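PDB 4NK6: mannuronan C5-epimerase from Pseudomonas syringae pv. tomato, which converts beta-D-mannuronate residues of alginate to alpha-L-guluronate in the periplasm and helps pass the polymer safely toward the outer-membrane secretin. Local coordinates for residues 148-153 with 184-189; 174-179 with 242-246; 215-219 with 252-256. All blocks are in the same frame, centred on the assembly; numbering follows the deposited sequence.

Contact 1: 148-153 with 184-189; sequences SFIVSE and PFVLTW
Ile150, Val151 and Ser152 pair in register with Val186, Leu187 and Thr188 as parallel strands on successive turns of the right-handed beta-helix, their axes 4.6 Å apart and 12° from parallel. Four backbone hydrogen bonds alternate between the strands: Ile150 N gives to Phe185 O, Leu187 N to Ile150 O, Ser152 N to Leu187 O at 2.9 Å, and Trp189 N to Ser152 O. Three of these carbonyls also receive a CA-H from across the contact: Ile150 O from Val186, Leu187 O from Val151 and Ser152 O from Thr188. The other edge of strand 150-152 is used as well, since Val151 bonds to the backbone of Ile123 and Val125.

Side-chain polar atoms are hydrogen-bonded outside the pair: Glu153 OE2 to Tyr219 OH, Trp189 NE1 to Gly63 O, Ser148 OG to Leu121 O and Ser152 OG to Gly154 N. Phe149 and Phe185 stand side by side, both with CG between the backbone N and the carbonyl carbon. Their planes are only 4° apart but slid so far that the rings barely overlap. The slip sets Phe149 CB over the centre of the Phe185 ring, 3.8 Å from its centroid. Farther along the same face, Val151 CG1 lies anti to its own N (172°) and reaches Trp189 CD1 at 3.6 Å.

Contact 2: 174-179 with 242-246; sequences AAYRTP and ADMWY
A partly buried loop-to-loop contact joins Tyr176 and Pro179, in the connection between strands 172-173 and 186-188, to Asp243 and Trp245, at the turn between strands 240-242 and 246-251. Neither segment has regular structure here, and the contact is carried by the side chains of these four residues together with the backbone N of Tyr176. Its one direct hydrogen bond runs from Tyr176 N to Asp243 OD2, 2.9 Å long and bent to 140° at the hydrogen, using the syn lone pair on the side of OD1. That same oxygen also takes a hydrogen bond from Ser203 OG and a salt bridge from Arg183 NH1, so three donors converge on it; such a gathering would be expected to stabilise the carboxylate as an anion. The other oxygen, Asp243 OD1, rests 3.5 Å from Tyr176 CB.

Within the right-handed beta-helix, the contact ties a long loop leaving one turn to a corner of a later turn. Trp245 reaches the loop because its CG is anti to the backbone N (chi1 178°), which carries the six-membered ring out to Tyr176 and Pro179. Tyr176 OH comes in at the edge of the indole, near its plane, 3.4 Å from Trp245 CZ3. The two rings cross obliquely, inclined at 36°, with Tyr176 CE1 3.6 Å from CZ3 of Trp245. Next to this, Pro179 CB packs against Trp245 CH2 at 3.7 Å.

Contact 3: 215-219 with 252-256; sequences SISQY and ETRDF
Ile216 points from strand 215-217 toward Thr253 and Phe256, which lie in the loop following strand 246-251 of the beta-helix. From its CB, 3.9 Å from Thr253 OG1, the side chain divides. The CG2 branch passes beside the threonine, 3.6 Å from OG1 and 3.8 Å from Thr253 CG2. The other branch starts with CG1 anti to the carbonyl carbon (chi1 -47°) and runs to the phenyl group: CG1 comes obliquely to within 3.8 Å of Phe256 CE2, and CD1 lies against CE2 and CZ of the same ring. Ile216 and Phe256 approach from opposite directions.

Where strand 215-217 ends, Gln218 and Glu252 touch through their CB atoms, 3.6 Å apart. The amide and carboxylate stand 82° apart in plane, and a water links them, accepting from Gln218 NE2 and donating to Glu252 OE1 at 2.8 Å. Gln218 OE1 takes the Tyr219 N-H on an in-plane lone pair, fixing the amide's rotation, while Glu252 OE2 has a salt bridge to Arg276. The contact is therefore apolar where Ile216 meets Phe256, while the Thr253 hydroxyl beside its CG2 branch is hydrogen-bonded to Tyr251 O; at Gln218 it is water-mediated, and the arginine probably keeps Glu252 ionised.

Overall arrangement
Contacts 1 and 3 follow each other along the chain and meet directly, their centres 13 Å apart: strands 186-188 and 215-217 are neighbours, with Thr188 N 2.9 Å from Ser215 O, and Trp189 CE3 packs 3.4 Å from Ser217 O. Contact 2 belongs to another part of the beta-helix cross-section, with its centre 17 Å from that of contact 1 and 22 Å from that of contact 3, and touches neither. Its segments nonetheless alternate along the sequence with those of both. All three lie at a remove from His274, the inferred proton acceptor: its side chain is about 8 Å from that of Thr253, about 11 Å from that of Trp245 and about 12 Å from that of Leu187.

Contact 1: 148-153 with 184-189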
loop_
_atom_site.group_PDB
_atom_site.type_symbol
_atom_site.label_atom_id
_atom_site.label_comp_id
_atom_site.label_asym_id
_atom_site.label_seq_id
_atom_site.Cartn_x
_atom_site.Cartn_y
_atom_site.Cartn_z
ATOM N N SER A 148 -7.770 9.333 17.628
ATOM C CA SER A 148 -6.420 8.804 17.745
ATOM C C SER A 148 -5.914 8.265 16.406
ATOM O O SER A 148 -6.690 7.765 15.594
ATOM C CB SER A 148 -6.352 7.710 18.813
ATOM O OG SER A 148 -5.010 7.305 19.024
ATOM N N PHE A 149 -4.609 8.393 16.191
ATOM C CA PHE A 149 -3.923 7.846 15.023
ATOM C C PHE A 149 -2.442 7.823 15.352
ATOM O O PHE A 149 -2.038 8.280 16.418
ATOM C CB PHE A 149 -4.175 8.686 13.758
ATOM C CG PHE A 149 -3.913 10.163 13.933
ATOM C CD1 PHE A 149 -2.637 10.683 13.780
ATOM C CD2 PHE A 149 -4.955 11.033 14.218
ATOM C CE1 PHE A 149 -2.401 12.042 13.940
ATOM C CE2 PHE A 149 -4.731 12.392 14.376
ATOM C CZ PHE A 149 -3.460 12.900 14.232
ATOM N N ILE A 150 -1.627 7.285 14.455
ATOM C CA ILE A 150 -0.182 7.217 14.706
ATOM C C ILE A 150 0.574 7.874 13.564
ATOM O O ILE A 150 0.375 7.532 12.402
ATOM C CB ILE A 150 0.309 5.758 14.905
ATOM C CG1 ILE A 150 -0.339 5.127 16.142
ATOM C CG2 ILE A 150 1.833 5.703 15.085
ATOM C CD1 ILE A 150 0.024 3.664 16.339
ATOM N N VAL A 151 1.420 8.840 13.896
ATOM C CA VAL A 151 2.263 9.487 12.898
ATOM C C VAL A 151 3.717 9.338 13.313
ATOM O O VAL A 151 4.062 9.625 14.456
ATOM C CB VAL A 151 1.956 10.993 12.751
ATOM C CG1 VAL A 151 2.986 11.656 11.841
ATOM C CG2 VAL A 151 0.567 11.204 12.192
ATOM N N SER A 152 4.569 8.886 12.396
ATOM C CA SER A 152 5.999 8.763 12.708
ATOM C C SER A 152 6.907 9.503 11.725
ATOM O O SER A 152 6.787 9.352 10.508
ATOM C CB SER A 152 6.432 7.292 12.804
ATOM O OG SER A 152 7.833 7.182 13.054
ATOM N N GLU A 153 7.816 10.294 12.280
ATOM C CA GLU A 153 8.897 10.923 11.532
ATOM C C GLU A 153 10.223 10.253 11.885
ATOM O O GLU A 153 11.276 10.631 11.368
ATOM C CB GLU A 153 8.989 12.405 11.888
ATOM C CG GLU A 153 7.748 13.223 11.507
ATOM C CD GLU A 153 7.857 14.676 11.959
ATOM O OE1 GLU A 153 7.918 14.911 13.184
ATOM O OE2 GLU A 153 7.908 15.576 11.096
ATOM N N PRO A 184 -9.111 5.933 12.680
ATOM C CA PRO A 184 -7.677 5.941 12.988
ATOM C C PRO A 184 -6.843 5.360 11.860
ATOM O O PRO A 184 -7.349 4.582 11.057
ATOM C CB PRO A 184 -7.596 5.042 14.221
ATOM C CG PRO A 184 -8.885 5.376 14.958
ATOM C CD PRO A 184 -9.916 5.517 13.842
ATOM N N PHE A 185 -5.569 5.732 11.813
ATOM C CA PHE A 185 -4.712 5.324 10.717
ATOM C C PHE A 185 -3.263 5.423 11.159
ATOM O O PHE A 185 -2.960 5.955 12.230
ATOM C CB PHE A 185 -4.957 6.216 9.487
ATOM C CG PHE A 185 -4.743 7.687 9.753
ATOM C CD1 PHE A 185 -3.473 8.244 9.682
ATOM C CD2 PHE A 185 -5.811 8.512 10.076
ATOM C CE1 PHE A 185 -3.272 9.585 9.942
ATOM C CE2 PHE A 185 -5.621 9.863 10.332
ATOM C CZ PHE A 185 -4.359 10.404 10.264
ATOM N N VAL A 186 -2.367 4.902 10.333
ATOM C CA VAL A 186 -0.932 5.061 10.565
ATOM C C VAL A 186 -0.349 5.854 9.404
ATOM O O VAL A 186 -0.712 5.629 8.246
ATOM C CB VAL A 186 -0.202 3.705 10.663
ATOM C CG1 VAL A 186 1.299 3.916 10.932
ATOM C CG2 VAL A 186 -0.820 2.837 11.767
ATOM N N LEU A 187 0.531 6.796 9.715
ATOM C CA LEU A 187 1.119 7.660 8.700
ATOM C C LEU A 187 2.572 7.881 9.056
ATOM O O LEU A 187 2.878 8.234 10.186
ATOM C CB LEU A 187 0.389 9.015 8.662
ATOM C CG LEU A 187 1.048 10.155 7.868
ATOM C CD1 LEU A 187 1.178 9.779 6.398
ATOM C CD2 LEU A 187 0.290 11.480 8.015
ATOM N N THR A 188 3.472 7.649 8.110
ATOM C CA THR A 188 4.880 7.982 8.321
ATOM C C THR A 188 5.337 8.988 7.271
ATOM O O THR A 188 4.770 9.045 6.164
ATOM C CB THR A 188 5.796 6.733 8.321
ATOM O OG1 THR A 188 5.943 6.238 6.984
ATOM C CG2 THR A 188 5.206 5.640 9.207
ATOM N N TRP A 189 6.353 9.773 7.622
ATOM C CA TRP A 189 6.786 10.913 6.811
ATOM C C TRP A 189 8.200 10.739 6.266
ATOM O O TRP A 189 8.871 9.753 6.563
ATOM C CB TRP A 189 6.727 12.221 7.621
ATOM C CG TRP A 189 5.350 12.812 7.795
ATOM C CD1 TRP A 189 4.706 13.060 8.979
ATOM C CD2 TRP A 189 4.452 13.242 6.753
ATOM N NE1 TRP A 189 3.463 13.613 8.737
ATOM C CE2 TRP A 189 3.287 13.739 7.383
ATOM C CE3 TRP A 189 4.523 13.260 5.353
ATOM C CZ2 TRP A 189 2.198 14.240 6.657
ATOM C CZ3 TRP A 189 3.434 13.757 4.631
ATOM C CH2 TRP A 189 2.293 14.240 5.285
#

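Contact 2: 174-179 with 242-246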
loop_
_atom_site.group_PDB
_atom_site.type_symbol
_atom_site.label_atom_id
_atom_site.label_comp_id
_atom_site.label_asym_id
_atom_site.label_seq_id
_atom_site.Cartn_x
_atom_site.Cartn_y
_atom_site.Cartn_z
ATOM N N ALA A 174 -13.758 -0.396 14.498
ATOM C CA ALA A 174 -14.455 0.664 13.767
ATOM C C ALA A 174 -14.808 0.210 12.357
ATOM O O ALA A 174 -14.245 0.710 11.380
ATOM C CB ALA A 174 -13.591 1.924 13.712
ATOM N N ALA A 175 -15.738 -0.734 12.255
ATOM C CA ALA A 175 -16.097 -1.337 10.972
ATOM C C ALA A 175 -16.455 -0.267 9.944
ATOM O O ALA A 175 -17.089 0.730 10.281
ATOM C CB ALA A 175 -17.248 -2.332 11.143
ATOM N N TYR A 176 -16.025 -0.468 8.700
ATOM C CA TYR A 176 -16.246 0.531 7.661
ATOM C C TYR A 176 -17.725 0.793 7.437
ATOM O O TYR A 176 -18.516 -0.142 7.391
ATOM C CB TYR A 176 -15.613 0.097 6.338
ATOM C CG TYR A 176 -15.969 1.041 5.235
ATOM C CD1 TYR A 176 -15.376 2.294 5.165
ATOM C CD2 TYR A 176 -16.931 0.705 4.284
ATOM C CE1 TYR A 176 -15.710 3.183 4.172
ATOM C CE2 TYR A 176 -17.278 1.603 3.278
ATOM C CZ TYR A 176 -16.658 2.840 3.235
ATOM O OH TYR A 176 -16.965 3.749 2.260
ATOM N N ARG A 177 -18.091 2.064 7.286
ATOM C CA ARG A 177 -19.475 2.433 6.995
ATOM C C ARG A 177 -19.598 3.422 5.838
ATOM O O ARG A 177 -20.448 3.268 4.977
ATOM C CB ARG A 177 -20.153 3.035 8.235
ATOM C CG ARG A 177 -20.398 2.043 9.356
ATOM C CD ARG A 177 -21.191 2.660 10.505
ATOM N NE ARG A 177 -20.431 3.644 11.272
ATOM C CZ ARG A 177 -20.630 3.888 12.565
ATOM N NH1 ARG A 177 -21.557 3.210 13.234
ATOM N NH2 ARG A 177 -19.898 4.801 13.194
ATOM N N THR A 178 -18.770 4.458 5.828
ATOM C CA THR A 178 -18.929 5.514 4.837
ATOM C C THR A 178 -17.560 6.156 4.566
ATOM O O THR A 178 -16.680 6.112 5.431
ATOM C CB THR A 178 -20.016 6.536 5.307
ATOM O OG1 THR A 178 -20.400 7.387 4.225
ATOM C CG2 THR A 178 -19.524 7.388 6.461
ATOM N N PRO A 179 -17.348 6.698 3.348
ATOM C CA PRO A 179 -16.013 7.209 2.992
ATOM C C PRO A 179 -15.460 8.318 3.895
ATOM O O PRO A 179 -14.266 8.323 4.185
ATOM C CB PRO A 179 -16.214 7.760 1.571
ATOM C CG PRO A 179 -17.381 6.970 1.023
ATOM C CD PRO A 179 -18.284 6.753 2.201
ATOM N N ALA A 242 -7.111 -5.802 7.349
ATOM C CA ALA A 242 -8.491 -6.073 6.977
ATOM C C ALA A 242 -9.358 -4.834 7.171
ATOM O O ALA A 242 -9.133 -4.059 8.094
ATOM C CB ALA A 242 -9.038 -7.232 7.815
ATOM N N ASP A 243 -10.351 -4.664 6.302
ATOM C CA ASP A 243 -11.336 -3.588 6.450
ATOM C C ASP A 243 -10.700 -2.188 6.407
ATOM O O ASP A 243 -11.272 -1.219 6.919
ATOM C CB ASP A 243 -12.145 -3.766 7.744
ATOM C CG ASP A 243 -13.446 -2.960 7.735
ATOM O OD1 ASP A 243 -14.206 -3.099 6.760
ATOM O OD2 ASP A 243 -13.686 -2.173 8.673
ATOM N N MET A 244 -9.510 -2.103 5.810
ATOM C CA MET A 244 -8.799 -0.840 5.648
ATOM C C MET A 244 -9.342 -0.093 4.437
ATOM O O MET A 244 -9.734 -0.714 3.447
ATOM C CB MET A 244 -7.305 -1.095 5.423
ATOM C CG MET A 244 -6.681 -2.172 6.343
ATOM S SD MET A 244 -6.151 -1.594 7.961
ATOM C CE MET A 244 -4.706 -0.635 7.494
ATOM N N TRP A 245 -9.338 1.235 4.493
ATOM C CA TRP A 245 -9.735 2.031 3.318
ATOM C C TRP A 245 -8.786 1.740 2.143
ATOM O O TRP A 245 -9.230 1.299 1.078
ATOM C CB TRP A 245 -9.805 3.526 3.679
ATOM C CG TRP A 245 -10.158 4.445 2.543
ATOM C CD1 TRP A 245 -9.310 5.283 1.884
ATOM C CD2 TRP A 245 -11.453 4.639 1.954
ATOM N NE1 TRP A 245 -9.988 5.972 0.909
ATOM C CE2 TRP A 245 -11.307 5.603 0.936
ATOM C CE3 TRP A 245 -12.716 4.082 2.179
ATOM C CZ2 TRP A 245 -12.377 6.022 0.137
ATOM C CZ3 TRP A 245 -13.784 4.507 1.384
ATOM C CH2 TRP A 245 -13.601 5.462 0.374
ATOM N N TYR A 246 -7.486 1.972 2.341
ATOM C CA TYR A 246 -6.441 1.355 1.513
ATOM C C TYR A 246 -5.624 0.486 2.450
ATOM O O TYR A 246 -5.207 0.947 3.513
ATOM C CB TYR A 246 -5.466 2.369 0.898
ATOM C CG TYR A 246 -6.030 3.423 -0.048
ATOM C CD1 TYR A 246 -7.379 3.468 -0.390
ATOM C CD2 TYR A 246 -5.189 4.380 -0.593
ATOM C CE1 TYR A 246 -7.870 4.463 -1.264
ATOM C CE2 TYR A 246 -5.662 5.363 -1.448
ATOM C CZ TYR A 246 -6.995 5.401 -1.780
ATOM O OH TYR A 246 -7.418 6.391 -2.636
#

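Contact 3: 215-219 with 252-256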
loop_
_atom_site.group_PDB
_atom_site.type_symbol
_atom_site.label_atom_id
_atom_site.label_comp_id
_atom_site.label_asym_id
_atom_site.label_seq_id
_atom_site.Cartn_x
_atom_site.Cartn_y
_atom_site.Cartn_z
ATOM N N SER A 215 -0.003 4.565 5.617
ATOM C CA SER A 215 0.504 5.413 4.550
ATOM C C SER A 215 1.943 5.786 4.825
ATOM O O SER A 215 2.254 6.283 5.899
ATOM C CB SER A 215 -0.322 6.708 4.444
ATOM O OG SER A 215 -1.661 6.438 4.082
ATOM N N ILE A 216 2.805 5.554 3.837
ATOM C CA ILE A 216 4.224 5.888 3.909
ATOM C C ILE A 216 4.437 7.046 2.937
ATOM O O ILE A 216 4.119 6.921 1.768
ATOM C CB ILE A 216 5.082 4.686 3.456
ATOM C CG1 ILE A 216 4.598 3.396 4.137
ATOM C CG2 ILE A 216 6.558 4.938 3.711
ATOM C CD1 ILE A 216 4.789 3.392 5.670
ATOM N N SER A 217 4.979 8.170 3.392
ATOM C CA SER A 217 4.942 9.349 2.536
ATOM C C SER A 217 6.062 10.353 2.722
ATOM O O SER A 217 6.361 10.778 3.838
ATOM C CB SER A 217 3.598 10.077 2.714
ATOM O OG SER A 217 3.468 11.173 1.821
ATOM N N GLN A 218 6.659 10.763 1.611
ATOM C CA GLN A 218 7.500 11.948 1.622
ATOM C C GLN A 218 6.637 13.143 2.047
ATOM O O GLN A 218 5.414 13.128 1.860
ATOM C CB GLN A 218 8.094 12.166 0.226
ATOM C CG GLN A 218 8.966 13.410 0.061
ATOM C CD GLN A 218 10.151 13.454 1.031
ATOM O OE1 GLN A 218 9.999 13.828 2.192
ATOM N NE2 GLN A 218 11.331 13.082 0.549
ATOM N N TYR A 219 7.259 14.169 2.622
ATOM C CA TYR A 219 6.551 15.413 2.926
ATOM C C TYR A 219 6.002 16.041 1.642
ATOM O O TYR A 219 6.416 15.672 0.538
ATOM C CB TYR A 219 7.487 16.413 3.606
ATOM C CG TYR A 219 7.906 16.035 5.008
ATOM C CD1 TYR A 219 7.042 16.211 6.080
ATOM C CD2 TYR A 219 9.177 15.518 5.263
ATOM C CE1 TYR A 219 7.419 15.871 7.366
ATOM C CE2 TYR A 219 9.564 15.179 6.548
ATOM C CZ TYR A 219 8.678 15.362 7.596
ATOM O OH TYR A 219 9.041 15.030 8.880
ATOM N N GLU A 252 6.180 8.886 -3.048
ATOM C CA GLU A 252 7.611 9.159 -3.142
ATOM C C GLU A 252 8.427 8.363 -2.113
ATOM O O GLU A 252 9.211 8.921 -1.343
ATOM C CB GLU A 252 7.869 10.665 -3.042
ATOM C CG GLU A 252 7.390 11.422 -4.274
ATOM C CD GLU A 252 7.754 12.892 -4.248
ATOM O OE1 GLU A 252 8.551 13.290 -3.372
ATOM O OE2 GLU A 252 7.240 13.650 -5.102
ATOM N N THR A 253 8.211 7.050 -2.114
ATOM C CA THR A 253 8.799 6.140 -1.138
ATOM C C THR A 253 9.823 5.260 -1.836
ATOM O O THR A 253 9.654 4.923 -3.009
ATOM C CB THR A 253 7.685 5.289 -0.488
ATOM O OG1 THR A 253 6.885 6.130 0.347
ATOM C CG2 THR A 253 8.246 4.144 0.351
ATOM N N ARG A 254 10.900 4.904 -1.140
ATOM C CA ARG A 254 11.943 4.099 -1.764
ATOM C C ARG A 254 12.128 2.737 -1.104
ATOM O O ARG A 254 12.067 2.613 0.121
ATOM C CB ARG A 254 13.278 4.849 -1.771
ATOM C CG ARG A 254 13.873 5.041 -0.386
ATOM C CD ARG A 254 15.305 5.548 -0.444
ATOM N NE ARG A 254 15.896 5.612 0.890
ATOM C CZ ARG A 254 16.555 4.610 1.470
ATOM N NH1 ARG A 254 16.721 3.451 0.836
ATOM N NH2 ARG A 254 17.053 4.768 2.689
ATOM N N ASP A 255 12.338 1.717 -1.930
ATOM C CA ASP A 255 12.846 0.423 -1.463
ATOM C C ASP A 255 11.974 -0.247 -0.403
ATOM O O ASP A 255 12.468 -0.998 0.436
ATOM C CB ASP A 255 14.266 0.598 -0.931
ATOM C CG ASP A 255 15.183 1.255 -1.947
ATOM O OD1 ASP A 255 15.134 0.862 -3.133
ATOM O OD2 ASP A 255 15.935 2.172 -1.567
ATOM N N PHE A 256 10.680 0.020 -0.443
ATOM C CA PHE A 256 9.795 -0.508 0.583
ATOM C C PHE A 256 9.471 -1.974 0.327
ATOM O O PHE A 256 9.230 -2.378 -0.809
ATOM C CB PHE A 256 8.509 0.321 0.704
ATOM C CG PHE A 256 7.930 0.303 2.090
ATOM C CD1 PHE A 256 7.142 -0.758 2.513
ATOM C CD2 PHE A 256 8.222 1.319 2.990
ATOM C CE1 PHE A 256 6.628 -0.796 3.811
ATOM C CE2 PHE A 256 7.702 1.295 4.285
ATOM C CZ PHE A 256 6.907 0.236 4.693
HETATM O O HOH W 1 11.154 12.615 -2.639
#